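Archaeal flagellar ATP-binding protein FlaH (Methanocaldococcus jannaschii DSM 2661, PDB 4WIA) probably binds and hydrolyses ATP with the help of magnesium, as a KaiC-like P-loop protein of the archaellum, the archaeal flagellum. Local coordinates at residues D14-D17 with K18-G22; Y79-N82 with K83-S87; D127-S130 with A131-A134; K166-P169 with E170-T174. One frame throughout, in Å; residues are numbered along the deposited sequence.

Contact 1: D14-D17 with K18-G22; sequences DDLD and KRIGG. With SO4 (sulfate ion), chain H.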
ATOM      1  N   ASP A  14      -5.126  -7.802  10.896  1.00 39.35           N
ATOM      2  CA  ASP A  14      -6.081  -7.539  11.919  1.00 40.83           C
ATOM      3  C   ASP A  14      -7.096  -6.526  11.431  1.00 40.98           C
ATOM      4  O   ASP A  14      -6.955  -5.951  10.385  1.00 41.67           O
ATOM      5  CB  ASP A  14      -5.429  -7.097  13.259  1.00 40.83           C
ATOM      6  CG  ASP A  14      -4.757  -5.736  13.198  1.00 42.06           C
ATOM      7  OD1 ASP A  14      -5.378  -4.760  12.700  1.00 42.67           O
ATOM      8  OD2 ASP A  14      -3.591  -5.621  13.708  1.00 40.82           O
ATOM      9  N   ASP A  15      -8.132  -6.331  12.212  1.00 43.78           N
ATOM     10  CA  ASP A  15      -9.152  -5.314  11.901  1.00 43.98           C
ATOM     11  C   ASP A  15      -9.163  -4.141  12.918  1.00 40.00           C
ATOM     12  O   ASP A  15     -10.180  -3.532  13.165  1.00 40.65           O
ATOM     13  CB  ASP A  15     -10.533  -6.006  11.800  1.00 43.76           C
ATOM     14  CG  ASP A  15     -11.039  -6.539  13.140  1.00 44.58           C
ATOM     15  OD1 ASP A  15     -10.339  -6.521  14.149  1.00 45.41           O
ATOM     16  OD2 ASP A  15     -12.210  -6.870  13.231  1.00 50.24           O
ATOM     17  N   LEU A  16      -8.010  -3.793  13.454  1.00 41.35           N
ATOM     18  CA  LEU A  16      -7.919  -2.676  14.402  1.00 40.87           C
ATOM     19  C   LEU A  16      -8.429  -1.366  13.793  1.00 40.77           C
ATOM     20  O   LEU A  16      -9.066  -0.583  14.487  1.00 41.24           O
ATOM     21  CB  LEU A  16      -6.512  -2.472  14.905  1.00 42.50           C
ATOM     22  CG  LEU A  16      -6.379  -1.424  16.040  1.00 44.98           C
ATOM     23  CD1 LEU A  16      -7.176  -1.795  17.281  1.00 47.26           C
ATOM     24  CD2 LEU A  16      -4.939  -1.208  16.427  1.00 44.67           C
ATOM     25  N   ASP A  17      -8.216  -1.163  12.496  1.00 40.28           N
ATOM     26  CA  ASP A  17      -8.758  -0.007  11.798  1.00 41.72           C
ATOM     27  C   ASP A  17     -10.252   0.129  11.925  1.00 43.62           C
ATOM     28  O   ASP A  17     -10.755   1.241  12.046  1.00 45.89           O
ATOM     29  CB  ASP A  17      -8.398  -0.019  10.303  1.00 42.26           C
ATOM     30  CG  ASP A  17      -8.979  -1.182   9.582  1.00 46.55           C
ATOM     31  OD1 ASP A  17      -8.677  -2.319   9.942  1.00 47.58           O
ATOM     32  OD2 ASP A  17      -9.805  -0.993   8.682  1.00 51.71           O
ATOM     33  N   LYS A  18     -10.998  -0.977  11.880  1.00 46.70           N
ATOM     34  CA  LYS A  18     -12.449  -0.892  12.008  1.00 48.35           C
ATOM     35  C   LYS A  18     -12.810  -0.525  13.424  1.00 46.41           C
ATOM     36  O   LYS A  18     -13.746   0.192  13.648  1.00 46.16           O
ATOM     37  CB  LYS A  18     -13.168  -2.211  11.673  1.00 52.72           C
ATOM     38  CG  LYS A  18     -12.900  -2.763  10.283  1.00 59.18           C
ATOM     39  CD  LYS A  18     -13.104  -1.703   9.193  1.00 62.81           C
ATOM     40  CE  LYS A  18     -12.988  -2.304   7.769  1.00 63.07           C
ATOM     41  NZ  LYS A  18     -11.616  -2.883   7.637  1.00 66.03           N
ATOM     42  N   ARG A  19     -12.103  -1.058  14.383  1.00 45.01           N
ATOM     43  CA  ARG A  19     -12.496  -0.866  15.762  1.00 48.61           C
ATOM     44  C   ARG A  19     -12.200   0.481  16.326  1.00 48.37           C
ATOM     45  O   ARG A  19     -12.769   0.838  17.338  1.00 49.13           O
ATOM     46  CB  ARG A  19     -11.794  -1.884  16.608  1.00 49.18           C
ATOM     47  CG  ARG A  19     -12.140  -3.262  16.140  1.00 54.62           C
ATOM     48  CD  ARG A  19     -11.349  -4.217  16.940  1.00 58.40           C
ATOM     49  NE  ARG A  19     -11.575  -5.528  16.362  1.00 61.46           N
ATOM     50  CZ  ARG A  19     -12.568  -6.331  16.649  1.00 62.83           C
ATOM     51  NH1 ARG A  19     -13.514  -6.000  17.509  1.00 69.29           N
ATOM     52  NH2 ARG A  19     -12.627  -7.469  16.030  1.00 71.37           N
ATOM     53  N   ILE A  20     -11.294   1.219  15.687  1.00 46.38           N
ATOM     54  CA  ILE A  20     -11.069   2.631  16.035  1.00 43.27           C
ATOM     55  C   ILE A  20     -11.828   3.571  15.087  1.00 45.11           C
ATOM     56  O   ILE A  20     -11.681   4.799  15.173  1.00 45.09           O
ATOM     57  CB  ILE A  20      -9.627   2.993  16.021  1.00 41.83           C
ATOM     58  CG1 ILE A  20      -9.039   2.868  14.625  1.00 41.12           C
ATOM     59  CG2 ILE A  20      -8.893   2.136  17.028  1.00 42.75           C
ATOM     60  CD1 ILE A  20      -7.641   3.443  14.579  1.00 43.40           C
ATOM     61  N   GLY A  21     -12.744   3.000  14.296  1.00 45.24           N
ATOM     62  CA  GLY A  21     -13.733   3.779  13.522  1.00 46.66           C
ATOM     63  C   GLY A  21     -13.232   4.151  12.158  1.00 44.47           C
ATOM     64  O   GLY A  21     -13.846   4.983  11.523  1.00 46.12           O
ATOM     65  N   GLY A  22     -12.155   3.509  11.687  1.00 41.58           N
ATOM     66  CA  GLY A  22     -11.638   3.730  10.332  1.00 40.79           C
ATOM     67  C   GLY A  22     -10.183   4.110  10.261  1.00 41.17           C
ATOM     68  O   GLY A  22      -9.530   3.875   9.253  1.00 43.34           O
TER
HETATM   69  S   SO4 H 305     -16.554  -8.149  16.007  1.00 97.30           S
HETATM   70  O1  SO4 H 305     -17.425  -9.326  15.856  1.00112.14           O
HETATM   71  O2  SO4 H 305     -17.259  -6.853  15.615  1.00 72.02           O
HETATM   72  O3  SO4 H 305     -16.118  -8.150  17.415  1.00 88.12           O
HETATM   73  O4  SO4 H 305     -15.403  -8.455  15.124  1.00 95.28           O
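A Schellman motif closes the short helix 16-19: G22 N donates to D17 O at 2.7 Å, while G21 N bonds to K18 O. G21 serves as the C-prime residue and has positive phi, a conformation that glycine adopts without strain. Along the same turn, a salt bridge links D15, at the N-cap position, to R19, the last helical residue. R19 extends its chain from CG to NE, which carries R19 NE to D15 OD1 at 2.7 Å with an N-H...O angle of 157°. The oxygen lies in the guanidinium plane but is itself met from above the carboxylate plane, and the two planes stand 68° apart; the further bonds from R19 NH2 to D15 OD1 and OD2 are weak. Within this brief helical turn of the KaiC-like domain, I20 N also bonds to L16 O at 3.1 Å. R19 NH1 and NH2 both reach weakly to a sulfate ion, probably from the crystallisation liquor. An alanine in place of R19 is likely to leave the D15 carboxylate without its charge partner and the sulfate without these two donors. K18, bent at chi2 (-50°) and chi4, runs beside the D17 side chain in the same direction, which brings K18 NZ to the syn lone pair of D17 OD2 at 2.8 Å. On the side facing I9, L16 CD1 lies 4.3 Å from I20 CG2.

Contact 2: Y79-N82 with K83-S87; sequences YSIN and KKLLS. With SO4 (sulfate ion), chain G; SO4 (sulfate ion), chain J.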
ATOM      1  N   TYR A  79       6.653  -6.927  12.838  1.00 50.27           N
ATOM      2  CA  TYR A  79       6.421  -5.594  12.390  1.00 46.06           C
ATOM      3  C   TYR A  79       7.767  -5.051  11.983  1.00 49.64           C
ATOM      4  O   TYR A  79       8.130  -3.944  12.418  1.00 50.73           O
ATOM      5  CB  TYR A  79       5.923  -4.687  13.537  1.00 45.18           C
ATOM      6  CG  TYR A  79       4.564  -4.950  14.094  1.00 45.62           C
ATOM      7  CD1 TYR A  79       3.552  -5.522  13.317  1.00 47.31           C
ATOM      8  CD2 TYR A  79       4.285  -4.664  15.424  1.00 44.91           C
ATOM      9  CE1 TYR A  79       2.297  -5.738  13.825  1.00 44.73           C
ATOM     10  CE2 TYR A  79       3.034  -4.932  15.964  1.00 44.00           C
ATOM     11  CZ  TYR A  79       2.047  -5.459  15.150  1.00 43.76           C
ATOM     12  OH  TYR A  79       0.806  -5.746  15.673  1.00 43.70           O
ATOM     13  N   SER A  80       8.506  -5.739  11.137  1.00 50.57           N
ATOM     14  CA  SER A  80       9.874  -5.340  10.945  1.00 53.95           C
ATOM     15  C   SER A  80       9.987  -3.983  10.181  1.00 54.31           C
ATOM     16  O   SER A  80       9.241  -3.676   9.263  1.00 49.23           O
ATOM     17  CB  SER A  80      10.706  -6.485  10.352  1.00 60.84           C
ATOM     18  OG  SER A  80      10.558  -6.518   8.945  1.00 62.25           O
ATOM     19  N   ILE A  81      10.895  -3.121  10.658  1.00 54.66           N
ATOM     20  CA  ILE A  81      10.961  -1.733  10.166  1.00 46.57           C
ATOM     21  C   ILE A  81      12.360  -1.294   9.722  1.00 52.15           C
ATOM     22  O   ILE A  81      12.686  -0.108   9.740  1.00 53.46           O
ATOM     23  CB  ILE A  81      10.408  -0.788  11.201  1.00 43.16           C
ATOM     24  CG1 ILE A  81      10.855  -1.105  12.653  1.00 41.90           C
ATOM     25  CG2 ILE A  81       8.864  -0.819  11.131  1.00 40.66           C
ATOM     26  CD1 ILE A  81      12.334  -1.080  12.956  1.00 45.75           C
ATOM     27  N   ASN A  82      13.172  -2.254   9.281  1.00 53.41           N
ATOM     28  CA  ASN A  82      14.525  -1.990   8.855  1.00 53.28           C
ATOM     29  C   ASN A  82      14.623  -1.013   7.724  1.00 50.49           C
ATOM     30  O   ASN A  82      15.414  -0.078   7.760  1.00 47.41           O
ATOM     31  CB  ASN A  82      15.168  -3.311   8.398  1.00 59.83           C
ATOM     32  CG  ASN A  82      15.177  -4.331   9.488  1.00 65.02           C
ATOM     33  OD1 ASN A  82      14.512  -5.389   9.410  1.00 77.86           O
ATOM     34  ND2 ASN A  82      15.889  -4.017  10.546  1.00 77.27           N
ATOM     35  N   LYS A  83      13.885  -1.282   6.667  1.00 49.66           N
ATOM     36  CA  LYS A  83      13.906  -0.395   5.521  1.00 51.54           C
ATOM     37  C   LYS A  83      13.377   0.985   5.830  1.00 46.95           C
ATOM     38  O   LYS A  83      13.847   1.969   5.241  1.00 48.76           O
ATOM     39  CB  LYS A  83      13.180  -0.971   4.321  1.00 56.18           C
ATOM     40  CG  LYS A  83      14.069  -1.941   3.585  1.00 63.33           C
ATOM     41  CD  LYS A  83      13.612  -2.167   2.168  1.00 72.12           C
ATOM     42  CE  LYS A  83      14.739  -2.755   1.344  1.00 84.03           C
ATOM     43  NZ  LYS A  83      14.271  -3.019  -0.041  1.00 97.84           N
ATOM     44  N   LYS A  84      12.422   1.067   6.725  1.00 44.24           N
ATOM     45  CA  LYS A  84      11.835   2.334   7.068  1.00 45.01           C
ATOM     46  C   LYS A  84      12.857   3.164   7.879  1.00 45.74           C
ATOM     47  O   LYS A  84      12.927   4.375   7.707  1.00 46.77           O
ATOM     48  CB  LYS A  84      10.562   2.135   7.873  1.00 43.73           C
ATOM     49  CG  LYS A  84       9.421   1.431   7.127  1.00 42.77           C
ATOM     50  CD  LYS A  84       8.796   2.347   6.095  1.00 43.62           C
ATOM     51  CE  LYS A  84       7.661   1.684   5.360  1.00 46.15           C
ATOM     52  NZ  LYS A  84       6.964   2.636   4.435  1.00 47.67           N
ATOM     53  N   LEU A  85      13.671   2.499   8.708  1.00 48.38           N
ATOM     54  CA  LEU A  85      14.777   3.164   9.371  1.00 49.35           C
ATOM     55  C   LEU A  85      15.785   3.698   8.377  1.00 51.86           C
ATOM     56  O   LEU A  85      16.303   4.829   8.554  1.00 55.91           O
ATOM     57  CB  LEU A  85      15.492   2.254  10.362  1.00 52.15           C
ATOM     58  CG  LEU A  85      14.800   2.028  11.710  1.00 52.34           C
ATOM     59  CD1 LEU A  85      15.481   0.856  12.427  1.00 54.15           C
ATOM     60  CD2 LEU A  85      14.778   3.282  12.598  1.00 47.84           C
ATOM     61  N   LEU A  86      16.109   2.897   7.368  1.00 49.20           N
ATOM     62  CA  LEU A  86      17.192   3.266   6.458  1.00 52.81           C
ATOM     63  C   LEU A  86      16.829   4.445   5.618  1.00 52.84           C
ATOM     64  O   LEU A  86      17.690   5.194   5.224  1.00 54.66           O
ATOM     65  CB  LEU A  86      17.595   2.098   5.565  1.00 57.66           C
ATOM     66  CG  LEU A  86      18.325   0.954   6.294  1.00 62.10           C
ATOM     67  CD1 LEU A  86      18.452  -0.294   5.434  1.00 69.00           C
ATOM     68  CD2 LEU A  86      19.688   1.383   6.763  1.00 63.58           C
ATOM     69  N   SER A  87      15.552   4.642   5.353  1.00 51.49           N
ATOM     70  CA  SER A  87      15.114   5.722   4.474  1.00 51.65           C
ATOM     71  C   SER A  87      14.852   6.991   5.271  1.00 52.14           C
ATOM     72  O   SER A  87      14.647   8.072   4.696  1.00 50.52           O
ATOM     73  CB  SER A  87      13.845   5.312   3.718  1.00 50.23           C
ATOM     74  OG  SER A  87      12.782   5.157   4.621  1.00 46.45           O
TER
HETATM   75  S   SO4 G 304      12.465  -5.028   6.363  1.00 79.19           S
HETATM   76  O1  SO4 G 304      12.143  -5.059   7.768  1.00 58.33           O
HETATM   77  O2  SO4 G 304      11.385  -5.623   5.631  1.00 73.65           O
HETATM   78  O3  SO4 G 304      13.701  -5.746   6.133  1.00 70.27           O
HETATM   79  O4  SO4 G 304      12.519  -3.723   5.768  1.00 76.23           O
HETATM   80  S   SO4 J 301       8.619   4.406   1.640  1.00 45.14           S
HETATM   81  O1  SO4 J 301       9.175   3.974   0.316  1.00 33.10           O
HETATM   82  O2  SO4 J 301       7.122   4.534   1.536  1.00 47.09           O
HETATM   83  O3  SO4 J 301       8.887   3.615   2.824  1.00 36.72           O
HETATM   84  O4  SO4 J 301       9.210   5.787   1.835  1.00 53.41           O
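Backbone bonds tie I81 and N82 to the helix that follows: L85 N donates to I81 O at 3.0 Å with an N-H...O angle of 157°, and L86 N donates to N82 O at 3.1 Å. These are the i to i+4 bonds of the first turn of helix 82-87, with I81 at its N-cap position.

The apolar contact lies one turn apart on the same side. I81 CD1 touches L85 CD1 at 3.7 Å, the two side chains crossing at a slant. Branched and apolar, I81 suits a buried place where the loop turns into the helix.

Anion contacts make up the third group, with two sulfates that both probably come from the crystallisation liquor. One sits at the start of the helix, where amides not yet engaged in helical bonding point outward: K83 N donates to its O4 at 2.9 Å, and N82 N reaches its O1 more weakly. S80 OG also bonds to this O1, though the separation is so short that its exact length is doubtful. The helix dipole would probably add to the attraction. K84 bends at chi2 (-73°) and then runs straight, so that K84 NZ meets O3 of the second sulfate at 2.7 Å. That ammonium has further partners in L52 O and in S12 OG of the second subunit.

Inward, I81 and L85 rest on L90 of strand 90-94, while I81 also meets M74 of helix 67-76 and Y49 and L52 of helix 40-53, joining helix 82-87 to the edge of the sheet.

Contact 3: D127-S130 with A131-A134; sequences DSIS and ALIA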
ATOM      1  N   ASP A 127       7.147   7.100  24.260  1.00 41.13           N
ATOM      2  CA  ASP A 127       6.917   5.951  25.093  1.00 43.36           C
ATOM      3  C   ASP A 127       8.140   5.819  26.002  1.00 44.97           C
ATOM      4  O   ASP A 127       9.068   5.102  25.635  1.00 42.68           O
ATOM      5  CB  ASP A 127       6.772   4.724  24.170  1.00 41.87           C
ATOM      6  CG  ASP A 127       6.577   3.430  24.934  1.00 43.03           C
ATOM      7  OD1 ASP A 127       6.077   3.519  26.078  1.00 43.48           O
ATOM      8  OD2 ASP A 127       6.899   2.337  24.388  1.00 40.30           O
ATOM      9  N   SER A 128       8.209   6.483  27.162  1.00 47.69           N
ATOM     10  CA  SER A 128       7.120   6.967  27.988  1.00 48.60           C
ATOM     11  C   SER A 128       7.230   8.476  28.212  1.00 52.04           C
ATOM     12  O   SER A 128       8.302   8.993  28.568  1.00 55.17           O
ATOM     13  CB  SER A 128       7.280   6.251  29.335  1.00 51.08           C
ATOM     14  OG  SER A 128       6.639   6.897  30.432  1.00 54.37           O
ATOM     15  N   ILE A 129       6.121   9.179  28.050  1.00 51.44           N
ATOM     16  CA  ILE A 129       6.085  10.573  28.399  1.00 53.10           C
ATOM     17  C   ILE A 129       6.066  10.705  29.927  1.00 56.39           C
ATOM     18  O   ILE A 129       6.674  11.628  30.466  1.00 58.88           O
ATOM     19  CB  ILE A 129       4.920  11.320  27.751  1.00 50.20           C
ATOM     20  CG1 ILE A 129       5.198  12.811  27.679  1.00 54.95           C
ATOM     21  CG2 ILE A 129       3.657  11.127  28.551  1.00 52.79           C
ATOM     22  CD1 ILE A 129       6.406  13.212  26.862  1.00 56.97           C
ATOM     23  N   SER A 130       5.462   9.747  30.630  1.00 55.98           N
ATOM     24  CA  SER A 130       5.451   9.794  32.097  1.00 61.03           C
ATOM     25  C   SER A 130       6.868   9.709  32.702  1.00 62.20           C
ATOM     26  O   SER A 130       7.174  10.452  33.647  1.00 66.10           O
ATOM     27  CB  SER A 130       4.501   8.755  32.721  1.00 62.16           C
ATOM     28  OG  SER A 130       4.953   7.425  32.564  1.00 58.32           O
ATOM     29  N   ALA A 131       7.746   8.866  32.149  1.00 60.18           N
ATOM     30  CA  ALA A 131       9.142   8.821  32.618  1.00 60.65           C
ATOM     31  C   ALA A 131       9.866  10.151  32.347  1.00 63.66           C
ATOM     32  O   ALA A 131      10.630  10.636  33.193  1.00 70.26           O
ATOM     33  CB  ALA A 131       9.895   7.686  31.983  1.00 57.82           C
ATOM     34  N   LEU A 132       9.612  10.773  31.197  1.00 61.13           N
ATOM     35  CA  LEU A 132      10.269  12.046  30.853  1.00 57.07           C
ATOM     36  C   LEU A 132       9.815  13.191  31.746  1.00 60.77           C
ATOM     37  O   LEU A 132      10.624  14.048  32.108  1.00 63.19           O
ATOM     38  CB  LEU A 132       9.981  12.395  29.401  1.00 55.12           C
ATOM     39  CG  LEU A 132      10.633  11.473  28.372  1.00 53.47           C
ATOM     40  CD1 LEU A 132      10.085  11.688  26.970  1.00 51.41           C
ATOM     41  CD2 LEU A 132      12.154  11.623  28.329  1.00 55.40           C
ATOM     42  N   ILE A 133       8.529  13.236  32.094  1.00 59.38           N
ATOM     43  CA  ILE A 133       8.055  14.234  33.043  1.00 62.47           C
ATOM     44  C   ILE A 133       8.635  13.967  34.432  1.00 67.40           C
ATOM     45  O   ILE A 133       9.249  14.848  35.036  1.00 73.64           O
ATOM     46  CB  ILE A 133       6.521  14.273  33.121  1.00 61.04           C
ATOM     47  CG1 ILE A 133       5.985  14.674  31.738  1.00 57.47           C
ATOM     48  CG2 ILE A 133       6.066  15.254  34.206  1.00 64.26           C
ATOM     49  CD1 ILE A 133       4.501  14.419  31.483  1.00 57.04           C
ATOM     50  N   ALA A 134       8.458  12.747  34.926  1.00 67.73           N
ATOM     51  CA  ALA A 134       8.819  12.402  36.299  1.00 71.42           C
ATOM     52  C   ALA A 134      10.289  12.641  36.581  1.00 73.33           C
ATOM     53  O   ALA A 134      10.648  12.870  37.718  1.00 76.50           O
ATOM     54  CB  ALA A 134       8.456  10.957  36.598  1.00 71.94           C
TER
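Helix 129-134 starts directly after a cis peptide between D127 and S128, with A131 N turned back onto S128 OG and I133 N and A134 N bonded to I129 O and S130 O, each at 2.9 Å. This is an N-cap, set where strand 123-127 of the P-loop NTPase fold runs into its helix. D127, whose OD2 bonds to S41 OG, is probably the Walker B aspartate of this family. The capping bond from A131 N to S128 OG measures 2.8 Å and is fairly straight at 163°. Serine suits the position because its hydroxyl, anti to the backbone N (chi1 159°), swings over the first turn to serve an amide that has no helical carbonyl before it. An alanine at S128 would probably leave A131 N without this capping partner and weaken the start of the helix. S130 OG lies beside S128 OG and is hydrogen-bonded to E167 OE2 and N164 N.

The apolar contacts are made by I129, L132 and I133. I129, large and apolar, suits the buried side and sends CD1 across L132 CD1 at 4.0 Å, the two chains meeting at about a right angle. L132 also packs on F108, L109 and V112 of helix 108-114, while I129 leans on C161 and V163 of strand 158-163 and on F149 of helix 142-153. One turn on, I133 CD1 approaches I129 CG1 at 4.2 Å.

Contact 4: K166-P169 with E170-T174; sequences KELP and ESVLT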
ATOM      1  N   LYS A 166       1.816   5.145  37.962  1.00 76.76           N
ATOM      2  CA  LYS A 166       2.670   5.017  39.144  1.00 79.19           C
ATOM      3  C   LYS A 166       3.826   6.030  39.231  1.00 78.25           C
ATOM      4  O   LYS A 166       4.512   6.155  40.264  1.00 77.61           O
ATOM      5  CB  LYS A 166       3.242   3.618  39.257  1.00 81.22           C
ATOM      6  CG  LYS A 166       2.235   2.607  39.762  1.00 85.86           C
ATOM      7  CD  LYS A 166       2.709   1.172  39.545  1.00 88.42           C
ATOM      8  CE  LYS A 166       2.087   0.211  40.531  1.00 93.82           C
ATOM      9  NZ  LYS A 166       2.641   0.436  41.894  1.00 99.42           N
ATOM     10  N   GLU A 167       4.046   6.730  38.140  1.00 74.94           N
ATOM     11  CA  GLU A 167       5.224   7.539  38.000  1.00 75.63           C
ATOM     12  C   GLU A 167       4.839   8.970  38.265  1.00 76.26           C
ATOM     13  O   GLU A 167       5.720   9.774  38.458  1.00 81.52           O
ATOM     14  CB  GLU A 167       5.801   7.438  36.588  1.00 74.75           C
ATOM     15  CG  GLU A 167       6.736   6.261  36.316  1.00 77.09           C
ATOM     16  CD  GLU A 167       7.390   6.292  34.921  1.00 75.82           C
ATOM     17  OE1 GLU A 167       8.539   5.811  34.791  1.00 85.60           O
ATOM     18  OE2 GLU A 167       6.787   6.756  33.948  1.00 67.02           O
ATOM     19  N   LEU A 168       3.542   9.291  38.293  1.00 73.98           N
ATOM     20  CA  LEU A 168       3.098  10.668  38.438  1.00 72.02           C
ATOM     21  C   LEU A 168       1.931  10.784  39.394  1.00 76.15           C
ATOM     22  O   LEU A 168       1.110   9.868  39.487  1.00 73.85           O
ATOM     23  CB  LEU A 168       2.653  11.214  37.091  1.00 66.99           C
ATOM     24  CG  LEU A 168       3.684  11.214  35.977  1.00 62.69           C
ATOM     25  CD1 LEU A 168       3.005  11.701  34.714  1.00 59.94           C
ATOM     26  CD2 LEU A 168       4.876  12.083  36.308  1.00 63.76           C
ATOM     27  N   PRO A 169       1.863  11.911  40.150  1.00 79.08           N
ATOM     28  CA  PRO A 169       0.649  12.191  40.950  1.00 80.86           C
ATOM     29  C   PRO A 169      -0.624  12.430  40.094  1.00 78.18           C
ATOM     30  O   PRO A 169      -0.567  12.827  38.924  1.00 73.12           O
ATOM     31  CB  PRO A 169       1.014  13.441  41.788  1.00 84.79           C
ATOM     32  CG  PRO A 169       2.353  13.891  41.328  1.00 83.69           C
ATOM     33  CD  PRO A 169       2.933  12.899  40.350  1.00 80.05           C
ATOM     34  N   GLU A 170      -1.754  12.163  40.737  1.00 81.74           N
ATOM     35  CA  GLU A 170      -3.085  12.261  40.160  1.00 82.80           C
ATOM     36  C   GLU A 170      -3.363  13.658  39.642  1.00 84.07           C
ATOM     37  O   GLU A 170      -4.035  13.838  38.636  1.00 83.71           O
ATOM     38  CB  GLU A 170      -4.121  11.863  41.217  1.00 86.54           C
ATOM     39  CG  GLU A 170      -5.549  11.606  40.758  1.00 87.33           C
ATOM     40  CD  GLU A 170      -5.748  10.837  39.454  1.00 83.69           C
ATOM     41  OE1 GLU A 170      -4.861  10.164  38.871  1.00 81.52           O
ATOM     42  OE2 GLU A 170      -6.892  10.927  38.991  1.00 84.39           O
ATOM     43  N   SER A 171      -2.837  14.647  40.347  1.00 91.26           N
ATOM     44  CA  SER A 171      -3.001  16.042  39.937  1.00 93.04           C
ATOM     45  C   SER A 171      -2.488  16.198  38.498  1.00 86.49           C
ATOM     46  O   SER A 171      -3.181  16.741  37.640  1.00 86.25           O
ATOM     47  CB  SER A 171      -2.308  16.990  40.935  1.00 95.39           C
ATOM     48  OG  SER A 171      -0.901  16.794  40.942  1.00 97.28           O
ATOM     49  N   VAL A 172      -1.323  15.635  38.220  1.00 83.10           N
ATOM     50  CA  VAL A 172      -0.715  15.737  36.898  1.00 79.55           C
ATOM     51  C   VAL A 172      -1.469  14.893  35.848  1.00 76.14           C
ATOM     52  O   VAL A 172      -1.704  15.313  34.685  1.00 71.63           O
ATOM     53  CB  VAL A 172       0.753  15.285  36.979  1.00 78.00           C
ATOM     54  CG1 VAL A 172       1.398  15.352  35.613  1.00 75.44           C
ATOM     55  CG2 VAL A 172       1.537  16.122  37.974  1.00 81.86           C
ATOM     56  N   LEU A 173      -1.843  13.697  36.260  1.00 77.40           N
ATOM     57  CA  LEU A 173      -2.518  12.760  35.344  1.00 73.01           C
ATOM     58  C   LEU A 173      -3.818  13.363  34.824  1.00 72.28           C
ATOM     59  O   LEU A 173      -4.081  13.313  33.629  1.00 70.07           O
ATOM     60  CB  LEU A 173      -2.780  11.427  36.058  1.00 73.21           C
ATOM     61  CG  LEU A 173      -1.540  10.593  36.417  1.00 71.95           C
ATOM     62  CD1 LEU A 173      -1.862   9.454  37.398  1.00 74.70           C
ATOM     63  CD2 LEU A 173      -0.845  10.086  35.179  1.00 68.59           C
ATOM     64  N   THR A 174      -4.627  13.918  35.730  1.00 76.91           N
ATOM     65  CA  THR A 174      -5.874  14.599  35.363  1.00 75.56           C
ATOM     66  C   THR A 174      -5.682  15.637  34.253  1.00 73.44           C
ATOM     67  O   THR A 174      -6.545  15.791  33.400  1.00 72.94           O
ATOM     68  CB  THR A 174      -6.454  15.305  36.581  1.00 82.83           C
ATOM     69  OG1 THR A 174      -6.833  14.342  37.581  1.00 85.97           O
ATOM     70  CG2 THR A 174      -7.667  16.130  36.203  1.00 84.63           C
TER
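The flat carbonyl group of P169 receives L173 N in its own plane: the L173 N to P169 O bond is 3.1 Å long with an N-H...O angle of 159°. V172 N also reaches P169 O, but that bond is weak. A second flat group, the carbonyl of E170, is approached on both faces, by T174 N from one and by T174 OG1 from the other, each at 3.0 Å. Threonine suits this place because its hydroxyl can fold back onto the carbonyl one turn earlier.

P169 takes the N-cap position of helix 170-179, and its ring fixes phi near the value required here (-65°). The ring also packs: P169 CG lies 4.1 Å from V172 CG2, the two side chains crossing at a slant. L168 comes in from the loop, its CD1 meeting V172 CG1 and its CB meeting L173 CD2, both at 4.1 Å. L168 and V172 cross at about a right angle; V172 has CG1 anti to its backbone N (chi1 179°), which turns that methyl toward L168. E170 OE2 forms a salt bridge with R177, about two turns further along the same helix.

Beyond the turn, L168 packs against S130, I133 and A134 of helix 129-134, and L173 against P165, so the loop after strand 158-163 joins helix 170-179 to helix 129-134.

How the contacts relate
The four contacts follow one another along the chain, all within the KaiC-like P-loop domain. Contacts 3 and 4 are neighbours, their centres about 11 Å apart, and touch where the loops after the adjacent parallel strands 123-127 and 158-163 come together; S128 of contact 3 lies close to residues assigned to the ATP site by similarity. Contact 2 packs at the outer strand 90-94, about 35 Å from contact 4 between centres, away from that site and within touch of the second subunit. Contact 1, beside strand 194-204 and the loop that follows it, lies about 28 Å from contact 3 between centres. Contacts 1 and 2 approach to about 5 Å at their nearest atoms, their centres about 24 Å apart.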